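Local coordinates for Ets DNA-binding protein pokkuri (Drosophila melanogaster, PDB 1SV0), which is an Ets-family transcriptional repressor that holds back photoreceptor development, opposing pnt and Ras signalling, and is represented here by its SAM/Pointed domain, at residues V68-M71 and L72-E75. The protein carries 1 engineered substitution. Numbering follows the deposited sequence.
Sequences VLQM and LIIE
Residues 68-71 run straight into 72-75 as two successive turns of helix 62-77, the C-terminal helix of this SAM/Pointed domain, and four i-to-i+4 backbone bonds tie them together. Ile73 N reaches Leu69 O at 3.1 Å, and Ile74 N meets Gln70 O at 3.0 Å through a nearly straight bond (N-H...O 174°). Glu75 N binds Met71 O at 2.9 Å, while the bond from Leu72 N to Val68 O is placed less surely. Gln70 O also takes a weak second bond from Ile73 N.

Among the side chains, Val68 and Leu72 extend in the same direction, and a chi1 of 170° sets Val68 CG1 beside its own carbonyl, toward the next turn, 3.8 Å from Leu72 CD1. Both residues touch Phe21 of helix 15-28. Further round the helix, Gln70 runs alongside Ile73, its OE1 3.6 Å from Ile73 CD1; the chain bends at chi2 (13°), and NE2 bonds back to His66 O. On the exposed side Met71 SD comes within 4.3 Å of Ile74 CG1.

Burial, more than polarity, separates the faces: Val68, Leu69, Leu72 and Ile73 pack on the domain, Val68 alone also meeting Leu51 of the Mae chain, whereas the outer side mixes the apolar Met71-Ile74 pair with the Glu75 carboxylate, whose OE2 is bonded to Ser78 OG just past the helix end.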
ATOM      1  N   VAL A  68      -7.909  -0.696   2.792  1.00 33.34           N
ATOM      2  CA  VAL A  68      -8.593   0.190   1.861  1.00 33.28           C
ATOM      3  C   VAL A  68     -10.043  -0.257   1.719  1.00 32.88           C
ATOM      4  O   VAL A  68     -10.966   0.560   1.778  1.00 30.11           O
ATOM      5  CB  VAL A  68      -7.940   0.175   0.470  1.00 32.93           C
ATOM      6  CG1 VAL A  68      -8.831   0.905  -0.523  1.00 32.66           C
ATOM      7  CG2 VAL A  68      -6.577   0.844   0.537  1.00 32.68           C
ATOM      8  N   LEU A  69     -10.239  -1.557   1.529  1.00 31.38           N
ATOM      9  CA  LEU A  69     -11.584  -2.095   1.381  1.00 32.61           C
ATOM     10  C   LEU A  69     -12.422  -1.792   2.622  1.00 31.86           C
ATOM     11  O   LEU A  69     -13.539  -1.296   2.510  1.00 32.47           O
ATOM     12  CB  LEU A  69     -11.522  -3.606   1.137  1.00 32.68           C
ATOM     13  CG  LEU A  69     -12.844  -4.349   0.941  1.00 33.91           C
ATOM     14  CD1 LEU A  69     -13.614  -3.707  -0.206  1.00 32.74           C
ATOM     15  CD2 LEU A  69     -12.570  -5.842   0.651  1.00 31.60           C
ATOM     16  N   GLN A  70     -11.884  -2.093   3.801  1.00 33.19           N
ATOM     17  CA  GLN A  70     -12.600  -1.830   5.052  1.00 36.65           C
ATOM     18  C   GLN A  70     -12.990  -0.347   5.113  1.00 38.10           C
ATOM     19  O   GLN A  70     -14.097   0.003   5.525  1.00 36.69           O
ATOM     20  CB  GLN A  70     -11.716  -2.169   6.256  1.00 38.41           C
ATOM     21  CG  GLN A  70     -11.832  -3.585   6.843  1.00 42.16           C
ATOM     22  CD  GLN A  70     -12.581  -4.585   5.974  1.00 42.65           C
ATOM     23  OE1 GLN A  70     -13.779  -4.799   6.151  1.00 42.71           O
ATOM     24  NE2 GLN A  70     -11.871  -5.206   5.035  1.00 42.83           N
ATOM     25  N   MET A  71     -12.075   0.523   4.700  1.00 38.39           N
ATOM     26  CA  MET A  71     -12.347   1.959   4.714  1.00 39.72           C
ATOM     27  C   MET A  71     -13.479   2.345   3.777  1.00 38.72           C
ATOM     28  O   MET A  71     -14.286   3.214   4.107  1.00 36.51           O
ATOM     29  CB  MET A  71     -11.090   2.747   4.360  1.00 42.55           C
ATOM     30  CG  MET A  71     -10.064   2.744   5.473  1.00 49.09           C
ATOM     31  SD  MET A  71     -10.859   3.181   7.033  1.00 56.40           S
ATOM     32  CE  MET A  71     -10.880   4.993   6.907  1.00 55.07           C
ATOM     33  N   LEU A  72     -13.542   1.702   2.613  1.00 36.87           N
ATOM     34  CA  LEU A  72     -14.600   1.981   1.650  1.00 39.53           C
ATOM     35  C   LEU A  72     -15.957   1.626   2.247  1.00 40.40           C
ATOM     36  O   LEU A  72     -16.959   2.292   1.973  1.00 40.41           O
ATOM     37  CB  LEU A  72     -14.372   1.187   0.358  1.00 41.02           C
ATOM     38  CG  LEU A  72     -13.430   1.799  -0.697  1.00 43.61           C
ATOM     39  CD1 LEU A  72     -12.223   2.428  -0.035  1.00 46.23           C
ATOM     40  CD2 LEU A  72     -13.002   0.725  -1.684  1.00 42.55           C
ATOM     41  N   ILE A  73     -15.990   0.571   3.059  1.00 40.86           N
ATOM     42  CA  ILE A  73     -17.234   0.154   3.699  1.00 42.63           C
ATOM     43  C   ILE A  73     -17.635   1.206   4.727  1.00 44.01           C
ATOM     44  O   ILE A  73     -18.761   1.702   4.710  1.00 43.10           O
ATOM     45  CB  ILE A  73     -17.083  -1.205   4.397  1.00 41.47           C
ATOM     46  CG1 ILE A  73     -16.630  -2.258   3.379  1.00 41.38           C
ATOM     47  CG2 ILE A  73     -18.416  -1.619   5.015  1.00 42.84           C
ATOM     48  CD1 ILE A  73     -16.351  -3.630   3.976  1.00 40.52           C
ATOM     49  N   ILE A  74     -16.708   1.548   5.617  1.00 47.07           N
ATOM     50  CA  ILE A  74     -16.959   2.571   6.634  1.00 49.93           C
ATOM     51  C   ILE A  74     -17.559   3.768   5.904  1.00 52.36           C
ATOM     52  O   ILE A  74     -18.605   4.290   6.284  1.00 52.15           O
ATOM     53  CB  ILE A  74     -15.646   3.050   7.305  1.00 49.46           C
ATOM     54  CG1 ILE A  74     -14.875   1.862   7.893  1.00 50.81           C
ATOM     55  CG2 ILE A  74     -15.955   4.076   8.372  1.00 47.24           C
ATOM     56  CD1 ILE A  74     -15.591   1.132   8.989  1.00 52.02           C
ATOM     57  N   GLU A  75     -16.879   4.173   4.836  1.00 55.56           N
ATOM     58  CA  GLU A  75     -17.281   5.310   4.018  1.00 58.71           C
ATOM     59  C   GLU A  75     -18.667   5.215   3.404  1.00 59.58           C
ATOM     60  O   GLU A  75     -19.389   6.210   3.367  1.00 60.49           O
ATOM     61  CB  GLU A  75     -16.258   5.537   2.905  1.00 61.03           C
ATOM     62  CG  GLU A  75     -15.549   6.864   3.014  1.00 64.29           C
ATOM     63  CD  GLU A  75     -15.094   7.143   4.431  1.00 67.88           C
ATOM     64  OE1 GLU A  75     -14.352   6.306   4.995  1.00 68.98           O
ATOM     65  OE2 GLU A  75     -15.479   8.197   4.983  1.00 69.10           O
TER